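Local coordinates for gamma-glutamyltranspeptidase (Streptomyces lincolnensis, PDB 6J3A), which probably acts as a gamma-glutamyltranspeptidase-type enzyme of the Ntn-hydrolase superfamily, homologous to LmbA, at residues Asp38-Gly43 and Cys422-Val427; Ala44-Val49 and Lys132-Tyr137; Gly59-Leu64 and Phe112-Leu117; Leu118-Gly123 and Asp204-Ile209. One frame throughout, in Å; residues are numbered along the deposited sequence.

Contact 1 of 4, residues Asp38-Gly43 and Cys422-Val427; sequences DAAVAG and CHLDVV
Leu-424 and Val-426 rest on Ala-39, Ala-40 and Gly-43, packing a helix on a strand in the layered alpha-beta core expected of an Ntn hydrolase. The segment axes lie 8.5 Å apart at 156°, close to antiparallel. Both strand side chains start toward the helix; Asp-425 between them starts away and touches strand 590-594. Val-426 straddles two alanines. Its CG1, anti to the backbone N (chi1 -172°), lies 4.0 Å from Ala-39 CB. Its CG2, on the side of its own backbone N, faces Ala-40 CB at 4.2 Å. Leu-424 is bent more sharply. Its CG sits between the backbone N and the carbonyl carbon (chi1 84°), and the extended second torsion carries CD1 to the helix backbone. There CD1 also meets the methyl of Ala-40. The small helix residues let the strand come this close. At Gly-43 a CB would run into the leucine methyl. The side chains that meet are apolar and all are buried; no hydrogen bond joins the segments. Val-434, on the adjacent strand 433-436, touches both Ala-40 and Val-426. The tightest approach is Leu-424 CD1 to Ala-40 O, 3.5 Å; the same methyl is 4.0 Å from Gly-43 CA.

Contact 2 of 4, residues Ala44-Val49 and Lys132-Tyr137; sequences AFVLHV and KYAVGY
Ala-134 presses its methyl against the backbone of Phe-45, joining two nearly parallel helices in a helical layer of the Ntn-type fold. The segment axes approach to 8.0 Å at 16°. The alanine has only a methyl, which allows the CA atoms of Val-46 and Ala-134 to come to 4.3 Å. Ala-134 CB is the bump, and the hollow is lined by Phe-45 CB and O with the CG2 methyls of Val-46 and Val-49. Val-46 in turn fits its CG2 between Tyr-133 and Ala-134, 3.6 Å from Tyr-133 CB. Its CG1, turned opposite the backbone N (chi1 169°), lies obliquely by the Tyr-137 ring. Val-49 spreads its two branches over the next turn. CG2 meets Ala-134 O, and CG1 lies 3.9 Å from Tyr-137 CB. Cutting Val-49 back to an alanine removes both methyls and would probably open a gap beside Tyr-137 and Ala-134. Beyond the packing, Tyr-137 OH hydrogen-bonds Arg-617 of the second subunit, so this helix also reaches the subunit interface. The Phe-45 ring turns from this interface and meets Trp-192 edge-to-face. The closest touch is Ala-134 CB to Phe-45 O, 3.2 Å.

Contact 3 of 4, residues Gly59-Leu64 and Phe112-Leu117; sequences GEVPIL and FDAWML
Ile-63 and Val-61 share one face of the Trp-115 indole. The CH-pi contact belongs to Ile-63. Its CD1 stands 3.9 Å from the centroid of the six-membered ring of Trp-115, 20° off the ring normal. With CG1 beside the backbone N (chi1 -51°) and the second torsion extended, the chain delivers this end methyl to the ring. The remaining side-chain contacts are apolar. Val-61 crosses the indole at about a right angle. Its CG1 lies over the rim near NE1 and CE2, 3.6 Å above the ring plane of Trp-115. Its CG2 is 3.8 Å from Trp-115 CZ2. Ala-114 adds a smaller surface, with its CB 4.0 Å from Val-61 CG1. The polar link is a single bridging water. It donates to Gly-59 O at 3.3 Å and accepts from Phe-112 N at 3.0 Å, tying the loop before the strand to the helix. The segments 61-64 and 112-117 run nearly parallel, 23° apart. The tryptophan is wedged between layers: Val-41 and Ala-44 of helix 36-50 touch it, as does Ala-436 of strand 433-436, while Ile-63 also packs on Val-434 and on Leu-75 of strand 73-77.

Contact 4 of 4, residues Leu118-Gly123 and Asp204-Ile209; sequences LLRDHG and DREAQI
Arg-205 turns its guanidinium to the backbone carbonyls near the C-terminal end of helix 111-122. NH2 donates to Leu-119 O at 2.5 Å, so short that the exact length is doubtful, with an N-H...O angle of 157°. NH1 adds weak bonds to Leu-119 O and, at 3.4 Å, to Arg-120 O. Both oxygens lie at the edge of the guanidinium. Gly-123 O lies over one face, near NH2 but badly angled for a bond. On its own segment Arg-205 NH1 forms a salt bridge with Glu-206 OE1, 2.7 Å, almost in the guanidinium plane and on the anti side of the carboxylate. NE makes a weak bond to Lys-125 O.

Arg-120 turns to other partners. Its NE pairs with Asp-121 OD1 at 3.0 Å, and its NH1 makes a salt bridge with Glu-210. Its aliphatic part crosses Glu-206 at about a right angle, CG to CG 4.1 Å.

Ile-209 forms the apolar floor. Its CD1 sits over the centre of a guanidinium face of Arg-205 and 3.6 Å from Leu-119 CG, while its CG2 meets Arg-120 CB at 3.8 Å.

A leucine in place of Arg-205 would probably leave Leu-119 O without this charged donor and Glu-206 without its mate. The segments 118-122 and 205-209 run roughly antiparallel, at 157°. A positive group beside the carbonyl end of a helix is likely to be favourable electrostatically, and Glu-206 would offset part of its charge.

Helix 36-50 joins contacts 1 and 2, whose centres are 12 Å apart. One turn packs on strand 424-428, the next on helix 127-140. Trp-115 of contact 3 touches both: Ala-44 CB is 3.4 Å from its CZ2, and Ala-40 O is 4.0 Å from its CZ3. Helix 111-122 carries the packing on to contact 4, where Met-116 O meets Ile-209 CG2. Contacts 2 and 4 stay separate, with nearest atoms about 7 Å apart. No ligand lies at these four contacts. In gamma-glutamyltranspeptidases the nucleophilic threonine opens the small subunit; a threonine directly precedes Cys-422 and probably plays that part, placing that end of contact 1 beside the catalytic centre.

Contact 1 of 4, residues Asp38-Gly43 and Cys422-Val427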
loop_
_atom_site.group_PDB
_atom_site.type_symbol
_atom_site.label_atom_id
_atom_site.label_comp_id
_atom_site.label_asym_id
_atom_site.label_seq_id
_atom_site.Cartn_x
_atom_site.Cartn_y
_atom_site.Cartn_z
ATOM N N ASP A 38 -2.933 13.057 -17.184
ATOM C CA ASP A 38 -1.821 12.259 -17.714
ATOM C C ASP A 38 -1.733 10.931 -16.964
ATOM O O ASP A 38 -1.632 9.854 -17.563
ATOM C CB ASP A 38 -0.493 12.969 -17.515
ATOM C CG ASP A 38 -0.386 14.246 -18.289
ATOM O OD1 ASP A 38 -0.598 14.226 -19.512
ATOM O OD2 ASP A 38 -0.059 15.292 -17.682
ATOM N N ALA A 39 -1.771 11.029 -15.642
ATOM C CA ALA A 39 -1.614 9.873 -14.777
ATOM C C ALA A 39 -2.690 8.837 -15.030
ATOM O O ALA A 39 -2.398 7.661 -15.212
ATOM C CB ALA A 39 -1.644 10.303 -13.322
ATOM N N ALA A 40 -3.933 9.293 -15.044
ATOM C CA ALA A 40 -5.072 8.399 -15.186
ATOM C C ALA A 40 -5.093 7.683 -16.540
ATOM O O ALA A 40 -5.477 6.511 -16.618
ATOM C CB ALA A 40 -6.356 9.166 -14.978
ATOM N N VAL A 41 -4.686 8.392 -17.594
ATOM C CA VAL A 41 -4.553 7.787 -18.916
ATOM C C VAL A 41 -3.561 6.626 -18.846
ATOM O O VAL A 41 -3.897 5.499 -19.220
ATOM C CB VAL A 41 -4.136 8.814 -19.994
ATOM C CG1 VAL A 41 -3.833 8.121 -21.323
ATOM C CG2 VAL A 41 -5.251 9.826 -20.218
ATOM N N ALA A 42 -2.363 6.894 -18.336
ATOM C CA ALA A 42 -1.341 5.849 -18.177
ATOM C C ALA A 42 -1.844 4.642 -17.402
ATOM O O ALA A 42 -1.722 3.504 -17.857
ATOM C CB ALA A 42 -0.123 6.410 -17.488
ATOM N N GLY A 43 -2.410 4.911 -16.233
ATOM C CA GLY A 43 -2.983 3.865 -15.391
ATOM C C GLY A 43 -4.045 3.035 -16.090
ATOM O O GLY A 43 -4.115 1.828 -15.897
ATOM N N CYS A 422 -12.851 -2.136 -13.767
ATOM C CA CYS A 422 -11.764 -1.556 -12.966
ATOM C C CYS A 422 -12.117 -0.148 -12.486
ATOM O O CYS A 422 -13.123 0.434 -12.902
ATOM C CB CYS A 422 -10.490 -1.498 -13.802
ATOM S SG CYS A 422 -10.050 -3.099 -14.507
ATOM N N HIS A 423 -11.283 0.398 -11.607
ATOM C CA HIS A 423 -11.396 1.804 -11.218
ATOM C C HIS A 423 -10.048 2.430 -10.899
ATOM O O HIS A 423 -9.147 1.749 -10.422
ATOM C CB HIS A 423 -12.320 1.974 -10.019
ATOM C CG HIS A 423 -12.745 3.391 -9.800
ATOM N ND1 HIS A 423 -12.078 4.256 -8.958
ATOM C CD2 HIS A 423 -13.753 4.103 -10.346
ATOM C CE1 HIS A 423 -12.673 5.433 -8.991
ATOM N NE2 HIS A 423 -13.682 5.372 -9.831
ATOM N N LEU A 424 -9.917 3.725 -11.180
ATOM C CA LEU A 424 -8.787 4.494 -10.680
ATOM C C LEU A 424 -9.199 5.934 -10.346
ATOM O O LEU A 424 -10.085 6.498 -11.000
ATOM C CB LEU A 424 -7.594 4.435 -11.639
ATOM C CG LEU A 424 -7.509 5.379 -12.831
ATOM C CD1 LEU A 424 -6.139 5.256 -13.465
ATOM C CD2 LEU A 424 -8.583 5.049 -13.846
ATOM N N ASP A 425 -8.579 6.484 -9.297
ATOM C CA ASP A 425 -8.729 7.891 -8.896
ATOM C C ASP A 425 -7.359 8.519 -8.833
ATOM O O ASP A 425 -6.404 7.852 -8.446
ATOM C CB ASP A 425 -9.301 8.021 -7.488
ATOM C CG ASP A 425 -10.608 7.322 -7.319
ATOM O OD1 ASP A 425 -11.603 7.839 -7.874
ATOM O OD2 ASP A 425 -10.653 6.291 -6.620
ATOM N N VAL A 426 -7.264 9.801 -9.177
ATOM C CA VAL A 426 -6.012 10.551 -9.012
ATOM C C VAL A 426 -6.295 11.950 -8.481
ATOM O O VAL A 426 -7.277 12.570 -8.853
ATOM C CB VAL A 426 -5.198 10.673 -10.321
ATOM C CG1 VAL A 426 -3.820 11.281 -10.050
ATOM C CG2 VAL A 426 -5.038 9.320 -10.997
ATOM N N VAL A 427 -5.431 12.420 -7.592
ATOM C CA VAL A 427 -5.366 13.825 -7.224
ATOM C C VAL A 427 -3.905 14.257 -7.296
ATOM O O VAL A 427 -3.022 13.551 -6.808
ATOM C CB VAL A 427 -5.979 14.087 -5.840
ATOM C CG1 VAL A 427 -5.312 13.253 -4.757
ATOM C CG2 VAL A 427 -5.926 15.573 -5.502
#

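Contact 2 of 4, residues Ala44-Val49 and Lys132-Tyr137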
loop_
_atom_site.group_PDB
_atom_site.type_symbol
_atom_site.label_atom_id
_atom_site.label_comp_id
_atom_site.label_asym_id
_atom_site.label_seq_id
_atom_site.Cartn_x
_atom_site.Cartn_y
_atom_site.Cartn_z
ATOM N N ALA A 44 -4.862 3.687 -16.914
ATOM C CA ALA A 44 -5.981 3.030 -17.596
ATOM C C ALA A 44 -5.518 1.994 -18.598
ATOM O O ALA A 44 -6.102 0.923 -18.698
ATOM C CB ALA A 44 -6.848 4.058 -18.294
ATOM N N PHE A 45 -4.473 2.328 -19.343
ATOM C CA PHE A 45 -3.889 1.404 -20.306
ATOM C C PHE A 45 -3.100 0.289 -19.612
ATOM O O PHE A 45 -3.010 -0.821 -20.123
ATOM C CB PHE A 45 -3.045 2.159 -21.339
ATOM C CG PHE A 45 -3.871 2.865 -22.383
ATOM C CD1 PHE A 45 -4.496 4.065 -22.093
ATOM C CD2 PHE A 45 -4.048 2.310 -23.650
ATOM C CE1 PHE A 45 -5.273 4.711 -23.049
ATOM C CE2 PHE A 45 -4.816 2.956 -24.613
ATOM C CZ PHE A 45 -5.434 4.160 -24.313
ATOM N N VAL A 46 -2.528 0.575 -18.454
ATOM C CA VAL A 46 -1.956 -0.481 -17.629
ATOM C C VAL A 46 -3.069 -1.442 -17.176
ATOM O O VAL A 46 -2.903 -2.658 -17.258
ATOM C CB VAL A 46 -1.143 0.097 -16.448
ATOM C CG1 VAL A 46 -0.781 -0.982 -15.433
ATOM C CG2 VAL A 46 0.124 0.763 -16.976
ATOM N N LEU A 47 -4.202 -0.898 -16.743
ATOM C CA LEU A 47 -5.343 -1.731 -16.336
ATOM C C LEU A 47 -5.823 -2.705 -17.408
ATOM O O LEU A 47 -6.227 -3.829 -17.083
ATOM C CB LEU A 47 -6.520 -0.867 -15.887
ATOM C CG LEU A 47 -6.400 -0.210 -14.517
ATOM C CD1 LEU A 47 -7.507 0.814 -14.345
ATOM C CD2 LEU A 47 -6.467 -1.243 -13.406
ATOM N N HIS A 48 -5.791 -2.279 -18.673
ATOM C CA HIS A 48 -6.134 -3.182 -19.786
ATOM C C HIS A 48 -5.277 -4.439 -19.679
ATOM O O HIS A 48 -5.775 -5.566 -19.764
ATOM C CB HIS A 48 -5.851 -2.555 -21.154
ATOM C CG HIS A 48 -6.639 -1.321 -21.436
ATOM N ND1 HIS A 48 -6.186 -0.333 -22.285
ATOM C CD2 HIS A 48 -7.848 -0.914 -20.987
ATOM C CE1 HIS A 48 -7.080 0.639 -22.336
ATOM N NE2 HIS A 48 -8.099 0.310 -21.559
ATOM N N VAL A 49 -3.981 -4.205 -19.468
ATOM C CA VAL A 49 -2.958 -5.251 -19.464
ATOM C C VAL A 49 -3.012 -6.131 -18.222
ATOM O O VAL A 49 -2.811 -7.339 -18.327
ATOM C CB VAL A 49 -1.542 -4.645 -19.612
ATOM C CG1 VAL A 49 -0.476 -5.733 -19.635
ATOM C CG2 VAL A 49 -1.439 -3.826 -20.892
ATOM N N LYS A 132 3.691 4.153 -22.454
ATOM C CA LYS A 132 4.861 3.240 -22.403
ATOM C C LYS A 132 4.816 2.187 -21.274
ATOM O O LYS A 132 5.421 1.127 -21.381
ATOM C CB LYS A 132 6.172 4.033 -22.310
ATOM C CG LYS A 132 6.444 4.666 -20.951
ATOM C CD LYS A 132 7.551 5.707 -21.025
ATOM C CE LYS A 132 7.903 6.257 -19.645
ATOM N NZ LYS A 132 8.081 7.733 -19.653
ATOM N N TYR A 133 4.103 2.495 -20.201
ATOM C CA TYR A 133 3.980 1.591 -19.055
ATOM C C TYR A 133 3.248 0.322 -19.440
ATOM O O TYR A 133 3.755 -0.770 -19.221
ATOM C CB TYR A 133 3.261 2.286 -17.896
ATOM C CG TYR A 133 4.007 3.508 -17.428
ATOM C CD1 TYR A 133 5.150 3.387 -16.642
ATOM C CD2 TYR A 133 3.614 4.783 -17.823
ATOM C CE1 TYR A 133 5.866 4.503 -16.233
ATOM C CE2 TYR A 133 4.319 5.905 -17.421
ATOM C CZ TYR A 133 5.445 5.760 -16.625
ATOM O OH TYR A 133 6.153 6.869 -16.218
ATOM N N ALA A 134 2.067 0.489 -20.035
ATOM C CA ALA A 134 1.252 -0.631 -20.546
ATOM C C ALA A 134 1.954 -1.470 -21.614
ATOM O O ALA A 134 1.884 -2.695 -21.575
ATOM C CB ALA A 134 -0.067 -0.108 -21.091
ATOM N N VAL A 135 2.617 -0.796 -22.557
ATOM C CA VAL A 135 3.424 -1.453 -23.597
ATOM C C VAL A 135 4.474 -2.387 -22.991
ATOM O O VAL A 135 4.636 -3.527 -23.424
ATOM C CB VAL A 135 4.169 -0.424 -24.486
ATOM C CG1 VAL A 135 5.124 -1.115 -25.461
ATOM C CG2 VAL A 135 3.189 0.430 -25.279
ATOM N N GLY A 136 5.210 -1.869 -22.018
ATOM C CA GLY A 136 6.221 -2.640 -21.289
ATOM C C GLY A 136 5.669 -3.886 -20.616
ATOM O O GLY A 136 6.238 -4.967 -20.749
ATOM N N TYR A 137 4.552 -3.745 -19.910
ATOM C CA TYR A 137 3.926 -4.900 -19.260
ATOM C C TYR A 137 3.276 -5.847 -20.264
ATOM O O TYR A 137 3.151 -7.043 -20.003
ATOM C CB TYR A 137 2.905 -4.454 -18.215
ATOM C CG TYR A 137 3.548 -3.791 -17.017
ATOM C CD1 TYR A 137 4.449 -4.491 -16.207
ATOM C CD2 TYR A 137 3.273 -2.463 -16.691
ATOM C CE1 TYR A 137 5.056 -3.892 -15.114
ATOM C CE2 TYR A 137 3.884 -1.854 -15.598
ATOM C CZ TYR A 137 4.767 -2.579 -14.810
ATOM O OH TYR A 137 5.369 -1.993 -13.725
#

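Contact 3 of 4, residues Gly59-Leu64 and Phe112-Leu117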
loop_
_atom_site.group_PDB
_atom_site.type_symbol
_atom_site.label_atom_id
_atom_site.label_comp_id
_atom_site.label_asym_id
_atom_site.label_seq_id
_atom_site.Cartn_x
_atom_site.Cartn_y
_atom_site.Cartn_z
ATOM N N GLY A 59 -13.494 -1.536 -24.602
ATOM C CA GLY A 59 -14.585 -1.358 -23.654
ATOM C C GLY A 59 -14.998 0.103 -23.527
ATOM O O GLY A 59 -14.988 0.854 -24.511
ATOM N N GLU A 60 -15.338 0.499 -22.300
ATOM C CA GLU A 60 -15.976 1.786 -22.004
ATOM C C GLU A 60 -15.389 2.412 -20.776
ATOM O O GLU A 60 -14.735 1.739 -19.998
ATOM C CB GLU A 60 -17.458 1.589 -21.696
ATOM C CG GLU A 60 -18.217 0.892 -22.794
ATOM C CD GLU A 60 -18.464 -0.581 -22.596
ATOM O OE1 GLU A 60 -18.941 -1.157 -23.579
ATOM O OE2 GLU A 60 -18.206 -1.161 -21.516
ATOM N N VAL A 61 -15.681 3.697 -20.587
ATOM C CA VAL A 61 -15.347 4.395 -19.353
ATOM C C VAL A 61 -16.139 5.708 -19.230
ATOM O O VAL A 61 -16.135 6.513 -20.154
ATOM C CB VAL A 61 -13.821 4.665 -19.233
ATOM C CG1 VAL A 61 -13.307 5.588 -20.328
ATOM C CG2 VAL A 61 -13.487 5.237 -17.867
ATOM N N PRO A 62 -16.846 5.908 -18.102
ATOM C CA PRO A 62 -17.212 7.265 -17.663
ATOM C C PRO A 62 -16.078 7.898 -16.866
ATOM O O PRO A 62 -15.543 7.260 -15.969
ATOM C CB PRO A 62 -18.427 7.051 -16.742
ATOM C CG PRO A 62 -18.729 5.593 -16.760
ATOM C CD PRO A 62 -17.540 4.874 -17.317
ATOM N N ILE A 63 -15.726 9.140 -17.179
ATOM C CA ILE A 63 -14.704 9.855 -16.419
ATOM C C ILE A 63 -15.310 11.104 -15.784
ATOM O O ILE A 63 -15.927 11.911 -16.473
ATOM C CB ILE A 63 -13.511 10.259 -17.303
ATOM C CG1 ILE A 63 -12.997 9.055 -18.103
ATOM C CG2 ILE A 63 -12.389 10.844 -16.445
ATOM C CD1 ILE A 63 -12.065 9.432 -19.237
ATOM N N LEU A 64 -15.132 11.242 -14.471
ATOM C CA LEU A 64 -15.470 12.463 -13.748
ATOM C C LEU A 64 -14.204 13.245 -13.485
ATOM O O LEU A 64 -13.305 12.749 -12.814
ATOM C CB LEU A 64 -16.112 12.131 -12.410
ATOM C CG LEU A 64 -17.618 11.920 -12.431
ATOM C CD1 LEU A 64 -18.051 11.253 -11.139
ATOM C CD2 LEU A 64 -18.341 13.244 -12.609
ATOM N N PHE A 112 -11.330 4.242 -25.657
ATOM C CA PHE A 112 -10.133 4.775 -26.277
ATOM C C PHE A 112 -10.251 6.262 -26.586
ATOM O O PHE A 112 -9.398 7.050 -26.182
ATOM C CB PHE A 112 -9.758 4.038 -27.549
ATOM C CG PHE A 112 -8.480 4.544 -28.151
ATOM C CD1 PHE A 112 -7.259 4.113 -27.671
ATOM C CD2 PHE A 112 -8.499 5.496 -29.162
ATOM C CE1 PHE A 112 -6.076 4.602 -28.207
ATOM C CE2 PHE A 112 -7.324 5.986 -29.706
ATOM C CZ PHE A 112 -6.108 5.542 -29.222
ATOM N N ASP A 113 -11.303 6.633 -27.308
ATOM C CA ASP A 113 -11.496 8.036 -27.691
ATOM C C ASP A 113 -11.617 8.946 -26.463
ATOM O O ASP A 113 -11.102 10.066 -26.466
ATOM C CB ASP A 113 -12.718 8.215 -28.591
ATOM C CG ASP A 113 -12.693 9.540 -29.336
ATOM O OD1 ASP A 113 -11.828 9.708 -30.233
ATOM O OD2 ASP A 113 -13.520 10.430 -29.017
ATOM N N ALA A 114 -12.286 8.448 -25.425
ATOM C CA ALA A 114 -12.417 9.157 -24.161
ATOM C C ALA A 114 -11.074 9.484 -23.521
ATOM O O ALA A 114 -10.850 10.619 -23.122
ATOM C CB ALA A 114 -13.278 8.361 -23.194
ATOM N N TRP A 115 -10.184 8.501 -23.429
ATOM C CA TRP A 115 -8.846 8.729 -22.864
ATOM C C TRP A 115 -8.006 9.653 -23.749
ATOM O O TRP A 115 -7.158 10.399 -23.249
ATOM C CB TRP A 115 -8.103 7.401 -22.651
ATOM C CG TRP A 115 -8.699 6.522 -21.586
ATOM C CD1 TRP A 115 -9.177 5.248 -21.739
ATOM C CD2 TRP A 115 -8.875 6.851 -20.204
ATOM N NE1 TRP A 115 -9.640 4.762 -20.535
ATOM C CE2 TRP A 115 -9.469 5.729 -19.579
ATOM C CE3 TRP A 115 -8.586 7.982 -19.432
ATOM C CZ2 TRP A 115 -9.776 5.706 -18.224
ATOM C CZ3 TRP A 115 -8.891 7.957 -18.078
ATOM C CH2 TRP A 115 -9.483 6.826 -17.489
ATOM N N MET A 116 -8.238 9.591 -25.058
ATOM C CA MET A 116 -7.551 10.469 -25.994
ATOM C C MET A 116 -8.027 11.892 -25.802
ATOM O O MET A 116 -7.228 12.814 -25.844
ATOM C CB MET A 116 -7.793 10.044 -27.449
ATOM C CG MET A 116 -7.046 8.803 -27.912
ATOM S SD MET A 116 -5.310 8.719 -27.442
ATOM C CE MET A 116 -5.450 7.742 -25.947
ATOM N N LEU A 117 -9.333 12.063 -25.607
ATOM C CA LEU A 117 -9.892 13.393 -25.360
ATOM C C LEU A 117 -9.334 13.984 -24.078
ATOM O O LEU A 117 -8.922 15.145 -24.050
ATOM C CB LEU A 117 -11.426 13.371 -25.270
ATOM C CG LEU A 117 -12.235 13.919 -26.452
ATOM C CD1 LEU A 117 -13.692 14.027 -26.042
ATOM C CD2 LEU A 117 -11.773 15.277 -26.960
HETATM O O HOH W 1 -12.703 1.731 -26.694
#

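Contact 4 of 4, residues Leu118-Gly123 and Asp204-Ile209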
loop_
_atom_site.group_PDB
_atom_site.type_symbol
_atom_site.label_atom_id
_atom_site.label_comp_id
_atom_site.label_asym_id
_atom_site.label_seq_id
_atom_site.Cartn_x
_atom_site.Cartn_y
_atom_site.Cartn_z
ATOM N N LEU A 118 -9.331 13.174 -23.022
ATOM C CA LEU A 118 -8.781 13.589 -21.737
ATOM C C LEU A 118 -7.338 14.060 -21.880
ATOM O O LEU A 118 -6.995 15.167 -21.479
ATOM C CB LEU A 118 -8.876 12.455 -20.719
ATOM C CG LEU A 118 -8.645 12.888 -19.263
ATOM C CD1 LEU A 118 -9.749 13.791 -18.727
ATOM C CD2 LEU A 118 -8.523 11.664 -18.378
ATOM N N LEU A 119 -6.512 13.218 -22.476
ATOM C CA LEU A 119 -5.122 13.560 -22.722
ATOM C C LEU A 119 -4.984 14.855 -23.532
ATOM O O LEU A 119 -4.179 15.709 -23.203
ATOM C CB LEU A 119 -4.403 12.403 -23.431
ATOM C CG LEU A 119 -2.867 12.380 -23.409
ATOM C CD1 LEU A 119 -2.316 12.388 -21.990
ATOM C CD2 LEU A 119 -2.335 11.165 -24.149
ATOM N N ARG A 120 -5.797 15.012 -24.563
ATOM C CA ARG A 120 -5.678 16.153 -25.466
ATOM C C ARG A 120 -6.076 17.470 -24.806
ATOM O O ARG A 120 -5.389 18.483 -24.977
ATOM C CB ARG A 120 -6.532 15.928 -26.711
ATOM C CG ARG A 120 -6.316 16.962 -27.809
ATOM C CD ARG A 120 -7.440 16.963 -28.820
ATOM N NE ARG A 120 -8.723 17.310 -28.206
ATOM C CZ ARG A 120 -9.850 17.578 -28.862
ATOM N NH1 ARG A 120 -9.901 17.552 -30.192
ATOM N NH2 ARG A 120 -10.946 17.882 -28.173
ATOM N N ASP A 121 -7.191 17.447 -24.080
ATOM C CA ASP A 121 -7.763 18.655 -23.470
ATOM C C ASP A 121 -7.153 19.009 -22.112
ATOM O O ASP A 121 -6.869 20.179 -21.858
ATOM C CB ASP A 121 -9.291 18.524 -23.337
ATOM C CG ASP A 121 -10.010 18.553 -24.682
ATOM O OD1 ASP A 121 -9.364 18.772 -25.724
ATOM O OD2 ASP A 121 -11.237 18.360 -24.703
ATOM N N HIS A 122 -6.950 18.010 -21.255
ATOM C CA HIS A 122 -6.529 18.246 -19.859
ATOM C C HIS A 122 -5.150 17.717 -19.451
ATOM O O HIS A 122 -4.683 18.007 -18.352
ATOM C CB HIS A 122 -7.594 17.685 -18.926
ATOM C CG HIS A 122 -8.947 18.266 -19.167
ATOM N ND1 HIS A 122 -9.367 19.431 -18.567
ATOM C CD2 HIS A 122 -9.957 17.872 -19.977
ATOM C CE1 HIS A 122 -10.588 19.720 -18.981
ATOM N NE2 HIS A 122 -10.970 18.788 -19.835
ATOM N N GLY A 123 -4.502 16.963 -20.329
ATOM C CA GLY A 123 -3.169 16.452 -20.071
ATOM C C GLY A 123 -2.081 17.367 -20.606
ATOM O O GLY A 123 -2.353 18.335 -21.320
ATOM N N ASP A 204 2.484 18.499 -33.567
ATOM C CA ASP A 204 2.538 18.812 -32.141
ATOM C C ASP A 204 1.760 17.789 -31.299
ATOM O O ASP A 204 0.964 16.997 -31.813
ATOM C CB ASP A 204 2.071 20.257 -31.859
ATOM C CG ASP A 204 0.566 20.439 -31.952
ATOM O OD1 ASP A 204 -0.107 19.644 -32.630
ATOM O OD2 ASP A 204 0.051 21.404 -31.346
ATOM N N ARG A 205 2.023 17.829 -30.002
ATOM C CA ARG A 205 1.450 16.907 -29.026
ATOM C C ARG A 205 -0.058 16.616 -29.218
ATOM O O ARG A 205 -0.477 15.455 -29.194
ATOM C CB ARG A 205 1.738 17.471 -27.633
ATOM C CG ARG A 205 1.136 16.712 -26.469
ATOM C CD ARG A 205 0.783 17.650 -25.330
ATOM N NE ARG A 205 0.059 16.869 -24.344
ATOM C CZ ARG A 205 -1.253 16.880 -24.102
ATOM N NH1 ARG A 205 -2.103 17.704 -24.721
ATOM N NH2 ARG A 205 -1.715 16.042 -23.181
ATOM N N GLU A 206 -0.852 17.667 -29.410
ATOM C CA GLU A 206 -2.315 17.540 -29.567
ATOM C C GLU A 206 -2.693 16.882 -30.893
ATOM O O GLU A 206 -3.680 16.153 -30.967
ATOM C CB GLU A 206 -3.017 18.910 -29.476
ATOM C CG GLU A 206 -3.160 19.493 -28.068
ATOM C CD GLU A 206 -1.864 20.064 -27.491
ATOM O OE1 GLU A 206 -1.619 19.875 -26.279
ATOM O OE2 GLU A 206 -1.083 20.706 -28.232
ATOM N N ALA A 207 -1.910 17.156 -31.934
ATOM C CA ALA A 207 -2.159 16.594 -33.257
ATOM C C ALA A 207 -1.924 15.091 -33.268
ATOM O O ALA A 207 -2.605 14.365 -34.004
ATOM C CB ALA A 207 -1.284 17.271 -34.303
ATOM N N GLN A 208 -0.960 14.643 -32.460
ATOM C CA GLN A 208 -0.606 13.224 -32.353
ATOM C C GLN A 208 -1.742 12.420 -31.759
ATOM O O GLN A 208 -2.046 11.320 -32.227
ATOM C CB GLN A 208 0.629 13.034 -31.473
ATOM C CG GLN A 208 1.897 13.650 -32.041
ATOM C CD GLN A 208 3.141 13.317 -31.240
ATOM O OE1 GLN A 208 3.154 13.409 -30.012
ATOM N NE2 GLN A 208 4.198 12.936 -31.937
ATOM N N ILE A 209 -2.346 12.979 -30.714
ATOM C CA ILE A 209 -3.502 12.382 -30.053
ATOM C C ILE A 209 -4.705 12.364 -30.999
ATOM O O ILE A 209 -5.398 11.362 -31.099
ATOM C CB ILE A 209 -3.817 13.121 -28.729
ATOM C CG1 ILE A 209 -2.712 12.847 -27.701
ATOM C CG2 ILE A 209 -5.138 12.673 -28.132
ATOM C CD1 ILE A 209 -2.566 13.928 -26.652
#